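Local coordinates for protein succinate-semialdehyde dehydrogenase (NAD(P)(+)) (PDB 3RH9) that probably oxidises succinate semialdehyde to succinate, with NAD+ or NADP+ as the electron acceptor, at residues F437-W442 with A452-M457; L416-F421 with A433-G438; V110-G115 with T446-E451; Q288-A293 with Q386-G391. One frame throughout, in Å; residues are numbered along the deposited sequence.

Contact 1: residues F437-W442 with A452-M457; sequences FGHVGW and APFGGM
With CG anti to the backbone N in both residues (chi1 -178° in His439, 176° in Phe454), the imidazole and the phenyl ring meet as an offset edge-to-face pair. The pair joins the coil 452-457 to the start of strand 439-442, in this aldehyde dehydrogenase fold the outermost strand of its sheet within the chain, where backbone bonds continue to the second subunit. The ring planes stand at 73°, and the CD1-CE1 edge of Phe454 is presented to the imidazole face, with Phe454 CD1 4.0 Å from His439 CG. The same edge meets the aliphatic part of the histidine, Phe454 CE1 lying 3.6 Å from His439 CB. The phenylalanine side chain comes within about 3 Å of that of Glu256, the predicted active-site residue. Replacing Phe454 by an alanine would probably leave the imidazole without its aromatic neighbour and open a gap beside Glu256. Just before the strand the backbones approach most closely, and a nearly straight CA-H...O contact runs 3.1 Å from Gly438 CA to Gly455 O. Met457, a selenomethionine extended beyond CG, reaches the backbone of Phe437, its CE 3.5 Å from Phe437 O, an oxygen hydrogen-bonded by Gln478 of the second subunit.

Contact 2: residues L416-F421 with A433-G438; sequences LASYVF and AGLRFG
Ser418 lies against one face of the Phe437 ring, and this is the tightly packed part of the contact. Ser418 CB stands 4.0 Å from the ring centroid and 25° off the ring normal, a CH-pi arrangement displaced toward the rim near CG. Because CG of Phe437 is anti to the carbonyl carbon (chi1 -70°), the ring is laid against the beginning of strand 417-421 and meets its backbone as well. Leu416 C lies in the ring plane at the edge, while Ala417 O comes obliquely to 3.1 Å from Phe437 CD2. Pro262 and Asn410 also touch this ring. Leu435 adds a methyl group, its CD1 3.8 Å from Ser418 OG. Swapping Phe437 for an alanine would probably deprive Ser418 CB of its aromatic cover and open a gap between the start of the strand and Pro262 and Asn410.

By contrast, Arg436 is partly exposed and barely touches 416-421. It is the centre of an inverse gamma turn, closed by a weak bond from Phe437 N to Leu435 O, and turns to the second subunit, where its NH2 donates to Pro147 O. The two segments belong to the beta-alpha-beta unit formed by strand 417-421, helix 425-434 and strand 439-442, whose two strands run parallel as neighbours in the sheet. Chemically the contact mixes an aromatic ring with backbone polar atoms and one buried hydroxyl: Ser418 OG is hydrogen-bonded to His439 O, so the hydroxyl that packs against Phe437 CB is satisfied and also ties the two strands.

Contact 3: residues V110-G115 with T446-E451; sequences VDYAAG and TGPTPE
Gly115 and Pro450 mark the closest backbone approach, 6.3 Å between their CA atoms, where the segment 446-451 passes the side of helix 103-123 without forming regular structure itself. One turn earlier on the helix the gap is wider, and Tyr112 spans it. With its CG anti to the backbone N (chi1 178°), the ring reaches across so that Tyr112 OH donates a hydrogen bond of 3.1 Å to Pro448 O. That donor stands well above the carbonyl plane, 67° out of it, with a C=O...O angle of 112°. Pro448 O lies at the ring edge, in its plane, 3.4 Å from Tyr112 CE1. Pro450 fills the place beside Gly115, its CB 3.4 Å from Gly115 O, and Phe116 and Tyr119 of the same helix also touch the proline. Within the coil, Thr449 OG1 donates a hydrogen bond of 2.6 Å to Glu451 OE1, nearly in line with the C-O bond. Pro448 lies about 6 Å, side chain to side chain, from the predicted active-site Glu256; as in other aldehyde dehydrogenases, this coil probably lines the channel to the active site.

Contact 4: residues Q288-A293 with Q386-G391; sequences QTCVCA and QEETFG
Gln288 opens the segment by placing its carbonyl carbon over the centre of one face of the Phe390 ring, 3.7 Å above the plane. Its side chain runs alongside the phenylalanine backbone, with Gln288 CG 3.4 Å from Phe390 O, and its amide is gripped at both ends, by Ile333 N and Gly285 O. Thr289 continues the same peptide: its N lies over that ring face nearer the rim, while Thr289 O drops to 3.3 Å from Phe390 CE1. At Cys290 the approach changes from face to edge. Cys290 SG lies 4.8 Å from the Phe390 centroid and 77° off the ring normal, a sulfur-aromatic contact, and the Glu388 carboxylate also faces the sulfur, with OE1 and OE2 each 3.6 Å from Cys290 SG. Next, Val291 O accepts a bond from Tyr419 OH, and Cys292 N returns a weak hydrogen bond to Thr289 O, curling the loop. In aldehyde dehydrogenases these two loops border the catalytic pocket and the nicotinamide end of the cofactor site, and the same is probable here. The first loop links helix 271-283 to strand 295-299; the second links helix 383-386 to strand 393-399, the two strands being parallel neighbours in one sheet.

How the contacts relate
The four contacts meet around the predicted active-site Glu256, whose side chain lies about 3 Å from that of Phe454 (contact 1), about 5 Å from Leu416 (contact 2), and about 6 Å from both Pro448 (contact 3) and Cys290 (contact 4). Phe454 joins them: its CZ is 3.5 Å from Leu416 CD1 and 3.6 Å from Val291 CG2, and its CD1 is 3.4 Å from Pro448 CG. Contacts 1 and 2 share Phe437 and Gly438 and lie on adjacent strands, their centres about 7 Å apart. Contact 4 meets contact 2 where Leu416 CD2 stands 3.5 Å from Cys290 CB. Contacts 1, 2 and 3 also touch the second subunit, whereas contact 4 does not.

Contact 1: residues F437-W442 with A452-M457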
# COMPACT_ATOMS: atom_id res chain seq x y z
N PHE A 437 0.22 -7.41 15.51
CA PHE A 437 -0.03 -5.99 15.73
C PHE A 437 1.15 -5.16 15.23
O PHE A 437 2.30 -5.58 15.30
CB PHE A 437 -0.32 -5.71 17.20
CG PHE A 437 -1.63 -6.25 17.65
CD1 PHE A 437 -1.76 -7.58 17.98
CD2 PHE A 437 -2.74 -5.43 17.72
CE1 PHE A 437 -2.97 -8.07 18.37
CE2 PHE A 437 -3.96 -5.92 18.11
CZ PHE A 437 -4.07 -7.23 18.43
N GLY A 438 0.85 -3.99 14.69
CA GLY A 438 1.88 -3.15 14.14
C GLY A 438 2.77 -2.60 15.22
O GLY A 438 3.90 -2.21 14.96
N HIS A 439 2.27 -2.56 16.45
CA HIS A 439 3.01 -1.95 17.55
C HIS A 439 2.85 -2.81 18.80
O HIS A 439 1.73 -3.09 19.23
CB HIS A 439 2.52 -0.51 17.79
CG HIS A 439 3.25 0.22 18.88
ND1 HIS A 439 2.90 0.12 20.21
CD2 HIS A 439 4.28 1.10 18.83
CE1 HIS A 439 3.69 0.89 20.94
NE2 HIS A 439 4.54 1.49 20.13
N VAL A 440 3.97 -3.26 19.35
CA VAL A 440 3.99 -4.05 20.58
C VAL A 440 4.92 -3.42 21.62
O VAL A 440 6.14 -3.38 21.45
CB VAL A 440 4.46 -5.51 20.37
CG1 VAL A 440 4.34 -6.29 21.67
CG2 VAL A 440 3.69 -6.18 19.25
N GLY A 441 4.34 -2.94 22.71
CA GLY A 441 5.12 -2.48 23.83
C GLY A 441 5.71 -3.66 24.57
O GLY A 441 5.01 -4.59 24.96
N TRP A 442 7.02 -3.61 24.75
CA TRP A 442 7.73 -4.55 25.59
C TRP A 442 8.01 -3.91 26.96
O TRP A 442 8.82 -2.99 27.08
CB TRP A 442 9.01 -4.98 24.88
CG TRP A 442 9.76 -6.06 25.56
CD1 TRP A 442 9.52 -6.56 26.81
CD2 TRP A 442 10.92 -6.75 25.07
NE1 TRP A 442 10.44 -7.54 27.11
CE2 TRP A 442 11.31 -7.67 26.06
CE3 TRP A 442 11.66 -6.68 23.87
CZ2 TRP A 442 12.41 -8.52 25.90
CZ3 TRP A 442 12.75 -7.52 23.72
CH2 TRP A 442 13.11 -8.43 24.72
N ALA A 452 9.95 5.93 14.55
CA ALA A 452 9.68 4.53 14.19
C ALA A 452 8.33 4.28 13.50
O ALA A 452 7.37 5.00 13.73
CB ALA A 452 9.85 3.61 15.41
N PRO A 453 8.26 3.27 12.63
CA PRO A 453 7.03 3.06 11.85
C PRO A 453 5.85 2.64 12.71
O PRO A 453 6.03 1.88 13.66
CB PRO A 453 7.41 1.94 10.87
CG PRO A 453 8.63 1.25 11.52
CD PRO A 453 9.36 2.40 12.17
N PHE A 454 4.66 3.13 12.39
CA PHE A 454 3.45 2.77 13.13
C PHE A 454 2.27 2.61 12.17
O PHE A 454 2.07 3.42 11.28
CB PHE A 454 3.13 3.80 14.20
CG PHE A 454 1.84 3.54 14.94
CD1 PHE A 454 1.78 2.58 15.94
CD2 PHE A 454 0.69 4.25 14.63
CE1 PHE A 454 0.60 2.34 16.61
CE2 PHE A 454 -0.50 4.00 15.30
CZ PHE A 454 -0.54 3.05 16.28
N GLY A 455 1.49 1.55 12.38
CA GLY A 455 0.41 1.23 11.47
C GLY A 455 -0.10 -0.14 11.79
O GLY A 455 0.44 -0.83 12.65
N GLY A 456 -1.15 -0.56 11.10
CA GLY A 456 -1.79 -1.80 11.44
C GLY A 456 -1.54 -2.93 10.48
O GLY A 456 -1.34 -2.71 9.27
N MSE A 457 -1.51 -4.15 11.03
CA MSE A 457 -1.68 -5.36 10.24
C MSE A 457 -3.17 -5.57 10.19
O MSE A 457 -3.92 -4.77 10.75
CB MSE A 457 -1.07 -6.56 10.95
CG MSE A 457 0.36 -6.38 11.32
SE MSE A 457 1.16 -8.12 11.65
CE MSE A 457 2.84 -7.54 12.50

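Contact 2: residues L416-F421 with A433-G438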
# COMPACT_ATOMS: atom_id res chain seq x y z
N LEU A 416 -3.55 -3.12 15.41
CA LEU A 416 -2.85 -1.87 15.60
C LEU A 416 -1.84 -2.01 16.73
O LEU A 416 -0.72 -2.47 16.50
CB LEU A 416 -3.83 -0.72 15.83
CG LEU A 416 -3.33 0.72 15.61
CD1 LEU A 416 -2.40 0.81 14.40
CD2 LEU A 416 -4.49 1.72 15.49
N ALA A 417 -2.22 -1.66 17.96
CA ALA A 417 -1.26 -1.73 19.06
C ALA A 417 -1.50 -2.88 20.05
O ALA A 417 -2.58 -3.47 20.08
CB ALA A 417 -1.19 -0.40 19.79
N SER A 418 -0.48 -3.20 20.83
CA SER A 418 -0.51 -4.30 21.79
C SER A 418 0.64 -4.14 22.80
O SER A 418 1.61 -3.45 22.53
CB SER A 418 -0.43 -5.65 21.10
OG SER A 418 0.63 -5.68 20.16
N TYR A 419 0.52 -4.77 23.96
CA TYR A 419 1.54 -4.57 25.00
C TYR A 419 1.71 -5.82 25.82
O TYR A 419 0.73 -6.51 26.13
CB TYR A 419 1.15 -3.42 25.91
CG TYR A 419 0.77 -2.19 25.15
CD1 TYR A 419 1.73 -1.25 24.79
CD2 TYR A 419 -0.55 -1.98 24.77
CE1 TYR A 419 1.38 -0.13 24.07
CE2 TYR A 419 -0.90 -0.86 24.05
CZ TYR A 419 0.07 0.06 23.71
OH TYR A 419 -0.29 1.17 23.02
N VAL A 420 2.95 -6.12 26.17
CA VAL A 420 3.21 -7.30 26.97
C VAL A 420 4.24 -7.02 28.06
O VAL A 420 5.29 -6.43 27.80
CB VAL A 420 3.68 -8.47 26.10
CG1 VAL A 420 5.00 -8.12 25.41
CG2 VAL A 420 3.78 -9.74 26.93
N PHE A 421 3.91 -7.42 29.29
CA PHE A 421 4.82 -7.28 30.42
C PHE A 421 5.21 -8.63 30.93
O PHE A 421 4.35 -9.48 31.17
CB PHE A 421 4.19 -6.46 31.54
CG PHE A 421 4.06 -5.00 31.22
CD1 PHE A 421 3.16 -4.56 30.27
CD2 PHE A 421 4.85 -4.07 31.86
CE1 PHE A 421 3.04 -3.22 29.98
CE2 PHE A 421 4.73 -2.72 31.58
CZ PHE A 421 3.83 -2.30 30.64
N ALA A 433 6.45 -11.59 18.50
CA ALA A 433 6.45 -12.28 17.21
C ALA A 433 5.07 -12.85 16.79
O ALA A 433 4.70 -12.81 15.61
CB ALA A 433 7.51 -13.37 17.19
N GLY A 434 4.32 -13.36 17.76
CA GLY A 434 3.09 -14.06 17.45
C GLY A 434 1.92 -13.10 17.40
O GLY A 434 0.87 -13.41 16.84
N LEU A 435 2.11 -11.94 18.00
CA LEU A 435 1.09 -10.90 18.02
C LEU A 435 1.03 -10.22 16.69
O LEU A 435 2.00 -9.59 16.28
CB LEU A 435 1.40 -9.88 19.11
CG LEU A 435 0.96 -10.28 20.52
CD1 LEU A 435 1.32 -9.18 21.49
CD2 LEU A 435 -0.53 -10.56 20.59
N ARG A 436 -0.09 -10.35 15.99
CA ARG A 436 -0.26 -9.66 14.71
C ARG A 436 -0.67 -8.19 14.92
O ARG A 436 -1.78 -7.78 14.57
CB ARG A 436 -1.29 -10.40 13.85
CG ARG A 436 -1.12 -11.91 13.79
CD ARG A 436 -0.46 -12.34 12.49
NE ARG A 436 0.94 -11.91 12.43
CZ ARG A 436 1.70 -11.97 11.35
NH1 ARG A 436 1.21 -12.43 10.21
NH2 ARG A 436 2.95 -11.55 11.40
N PHE A 437 0.22 -7.41 15.51
CA PHE A 437 -0.03 -5.99 15.73
C PHE A 437 1.15 -5.16 15.23
O PHE A 437 2.30 -5.58 15.30
CB PHE A 437 -0.32 -5.71 17.20
CG PHE A 437 -1.63 -6.25 17.65
CD1 PHE A 437 -1.76 -7.58 17.98
CD2 PHE A 437 -2.74 -5.43 17.72
CE1 PHE A 437 -2.97 -8.07 18.37
CE2 PHE A 437 -3.96 -5.92 18.11
CZ PHE A 437 -4.07 -7.23 18.43
N GLY A 438 0.85 -3.99 14.69
CA GLY A 438 1.88 -3.15 14.14
C GLY A 438 2.77 -2.60 15.22
O GLY A 438 3.90 -2.21 14.96

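Contact 3: residues V110-G115 with T446-E451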
# COMPACT_ATOMS: atom_id res chain seq x y z
N VAL A 110 1.02 19.04 21.27
CA VAL A 110 1.68 19.98 20.38
C VAL A 110 3.17 19.66 20.34
O VAL A 110 3.78 19.72 19.28
CB VAL A 110 1.45 21.41 20.84
CG1 VAL A 110 2.28 22.34 20.00
CG2 VAL A 110 -0.02 21.75 20.73
N ASP A 111 3.74 19.28 21.48
CA ASP A 111 5.15 18.92 21.53
C ASP A 111 5.38 17.70 20.66
O ASP A 111 6.29 17.65 19.82
CB ASP A 111 5.58 18.60 22.95
CG ASP A 111 5.72 19.84 23.82
OD1 ASP A 111 5.62 20.97 23.27
OD2 ASP A 111 5.94 19.69 25.04
N TYR A 112 4.55 16.70 20.90
CA TYR A 112 4.57 15.46 20.16
C TYR A 112 4.48 15.67 18.64
O TYR A 112 5.24 15.07 17.87
CB TYR A 112 3.41 14.62 20.66
CG TYR A 112 3.24 13.31 19.97
CD1 TYR A 112 4.04 12.22 20.30
CD2 TYR A 112 2.26 13.14 19.02
CE1 TYR A 112 3.88 11.00 19.69
CE2 TYR A 112 2.08 11.92 18.40
CZ TYR A 112 2.90 10.86 18.74
OH TYR A 112 2.72 9.66 18.10
N ALA A 113 3.56 16.54 18.22
CA ALA A 113 3.39 16.90 16.81
C ALA A 113 4.66 17.51 16.23
O ALA A 113 5.01 17.28 15.06
CB ALA A 113 2.23 17.87 16.64
N ALA A 114 5.35 18.30 17.05
CA ALA A 114 6.53 19.02 16.59
C ALA A 114 7.65 18.07 16.21
O ALA A 114 8.46 18.38 15.35
CB ALA A 114 7.00 19.99 17.66
N GLY A 115 7.68 16.91 16.85
CA GLY A 115 8.78 15.97 16.70
C GLY A 115 8.72 15.19 15.40
O GLY A 115 9.70 14.54 14.99
N THR A 446 3.88 2.79 26.15
CA THR A 446 4.00 4.00 25.35
C THR A 446 3.50 3.77 23.93
O THR A 446 3.53 2.65 23.42
CB THR A 446 5.44 4.54 25.31
OG1 THR A 446 5.48 5.75 24.54
CG2 THR A 446 6.39 3.50 24.70
N GLY A 447 3.02 4.84 23.30
CA GLY A 447 2.48 4.75 21.96
C GLY A 447 3.53 5.00 20.91
O GLY A 447 4.72 4.93 21.19
N PRO A 448 3.10 5.32 19.69
CA PRO A 448 3.99 5.51 18.54
C PRO A 448 4.93 6.72 18.70
O PRO A 448 4.64 7.65 19.45
CB PRO A 448 3.02 5.76 17.38
CG PRO A 448 1.68 5.33 17.87
CD PRO A 448 1.68 5.52 19.35
N THR A 449 6.04 6.70 17.97
CA THR A 449 7.00 7.79 18.02
C THR A 449 7.49 8.18 16.62
O THR A 449 7.52 7.34 15.72
CB THR A 449 8.19 7.41 18.91
OG1 THR A 449 8.81 8.60 19.42
CG2 THR A 449 9.21 6.60 18.12
N PRO A 450 7.86 9.46 16.41
CA PRO A 450 8.22 9.91 15.06
C PRO A 450 9.37 9.11 14.47
O PRO A 450 9.44 8.95 13.26
CB PRO A 450 8.65 11.37 15.28
CG PRO A 450 7.97 11.77 16.53
CD PRO A 450 7.99 10.55 17.39
N GLU A 451 10.24 8.59 15.34
CA GLU A 451 11.43 7.86 14.94
C GLU A 451 11.18 6.42 14.46
O GLU A 451 12.12 5.75 14.03
CB GLU A 451 12.40 7.82 16.11
CG GLU A 451 12.85 9.17 16.66
CD GLU A 451 11.98 9.68 17.81
OE1 GLU A 451 10.83 9.24 17.94
OE2 GLU A 451 12.47 10.53 18.60

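Contact 4: residues Q288-A293 with Q386-G391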
# COMPACT_ATOMS: atom_id res chain seq x y z
N GLN A 288 -9.74 7.63 24.69
CA GLN A 288 -10.32 7.79 23.35
C GLN A 288 -9.27 7.72 22.26
O GLN A 288 -9.13 8.65 21.47
CB GLN A 288 -11.08 9.10 23.26
CG GLN A 288 -12.34 9.14 24.10
CD GLN A 288 -12.87 10.54 24.25
OE1 GLN A 288 -14.03 10.82 23.93
NE2 GLN A 288 -12.03 11.45 24.72
N THR A 289 -8.56 6.60 22.19
CA THR A 289 -7.41 6.45 21.32
C THR A 289 -7.31 5.00 20.85
O THR A 289 -7.78 4.09 21.53
CB THR A 289 -6.13 6.82 22.09
OG1 THR A 289 -6.03 8.25 22.18
CG2 THR A 289 -4.90 6.26 21.41
N CYS A 290 -6.71 4.77 19.69
CA CYS A 290 -6.59 3.41 19.18
C CYS A 290 -5.33 2.75 19.69
O CYS A 290 -5.06 1.58 19.41
CB CYS A 290 -6.66 3.38 17.67
SG CYS A 290 -8.32 3.77 17.10
N VAL A 291 -4.59 3.51 20.48
CA VAL A 291 -3.41 3.00 21.13
C VAL A 291 -3.71 2.64 22.59
O VAL A 291 -2.92 1.98 23.25
CB VAL A 291 -2.25 4.00 21.00
CG1 VAL A 291 -1.15 3.70 21.99
CG2 VAL A 291 -1.72 3.94 19.60
N CYS A 292 -4.87 3.06 23.07
CA CYS A 292 -5.26 2.75 24.44
C CYS A 292 -5.55 1.28 24.65
O CYS A 292 -6.21 0.64 23.82
CB CYS A 292 -6.47 3.58 24.85
SG CYS A 292 -5.99 5.28 25.11
N ALA A 293 -5.06 0.72 25.75
CA ALA A 293 -5.35 -0.67 26.04
C ALA A 293 -6.87 -0.80 25.99
O ALA A 293 -7.59 0.08 26.46
CB ALA A 293 -4.83 -1.05 27.41
N GLN A 386 -15.26 -7.32 22.51
CA GLN A 386 -15.45 -7.48 21.08
C GLN A 386 -15.26 -6.16 20.32
O GLN A 386 -14.82 -6.15 19.17
CB GLN A 386 -16.83 -8.05 20.81
CG GLN A 386 -17.03 -9.44 21.33
CD GLN A 386 -18.50 -9.76 21.56
OE1 GLN A 386 -18.85 -10.89 21.93
NE2 GLN A 386 -19.36 -8.77 21.37
N GLU A 387 -15.58 -5.06 20.98
CA GLU A 387 -15.54 -3.74 20.37
C GLU A 387 -14.48 -2.91 21.05
O GLU A 387 -14.11 -3.18 22.18
CB GLU A 387 -16.88 -3.04 20.54
CG GLU A 387 -18.09 -3.94 20.37
CD GLU A 387 -19.41 -3.20 20.58
OE1 GLU A 387 -19.41 -1.95 20.53
OE2 GLU A 387 -20.45 -3.86 20.80
N GLU A 388 -14.00 -1.87 20.39
CA GLU A 388 -13.13 -0.93 21.08
C GLU A 388 -13.99 0.11 21.78
O GLU A 388 -14.98 0.60 21.23
CB GLU A 388 -12.03 -0.35 20.18
CG GLU A 388 -12.39 0.83 19.33
CD GLU A 388 -11.15 1.38 18.60
OE1 GLU A 388 -10.03 1.35 19.17
OE2 GLU A 388 -11.30 1.84 17.45
N THR A 389 -13.61 0.40 23.02
CA THR A 389 -14.48 1.09 23.98
C THR A 389 -14.38 2.60 23.86
O THR A 389 -15.36 3.30 24.08
CB THR A 389 -14.14 0.65 25.43
OG1 THR A 389 -14.56 -0.71 25.64
CG2 THR A 389 -14.81 1.55 26.43
N PHE A 390 -13.21 3.09 23.49
CA PHE A 390 -12.96 4.52 23.38
C PHE A 390 -13.47 5.32 24.57
O PHE A 390 -14.20 6.28 24.42
CB PHE A 390 -13.54 5.07 22.08
CG PHE A 390 -12.51 5.35 21.04
CD1 PHE A 390 -11.51 4.43 20.79
CD2 PHE A 390 -12.53 6.53 20.33
CE1 PHE A 390 -10.54 4.68 19.85
CE2 PHE A 390 -11.56 6.79 19.38
CZ PHE A 390 -10.57 5.85 19.13
N GLY A 391 -13.08 4.90 25.77
CA GLY A 391 -13.48 5.57 26.99
C GLY A 391 -12.62 5.09 28.14
O GLY A 391 -11.82 4.16 27.98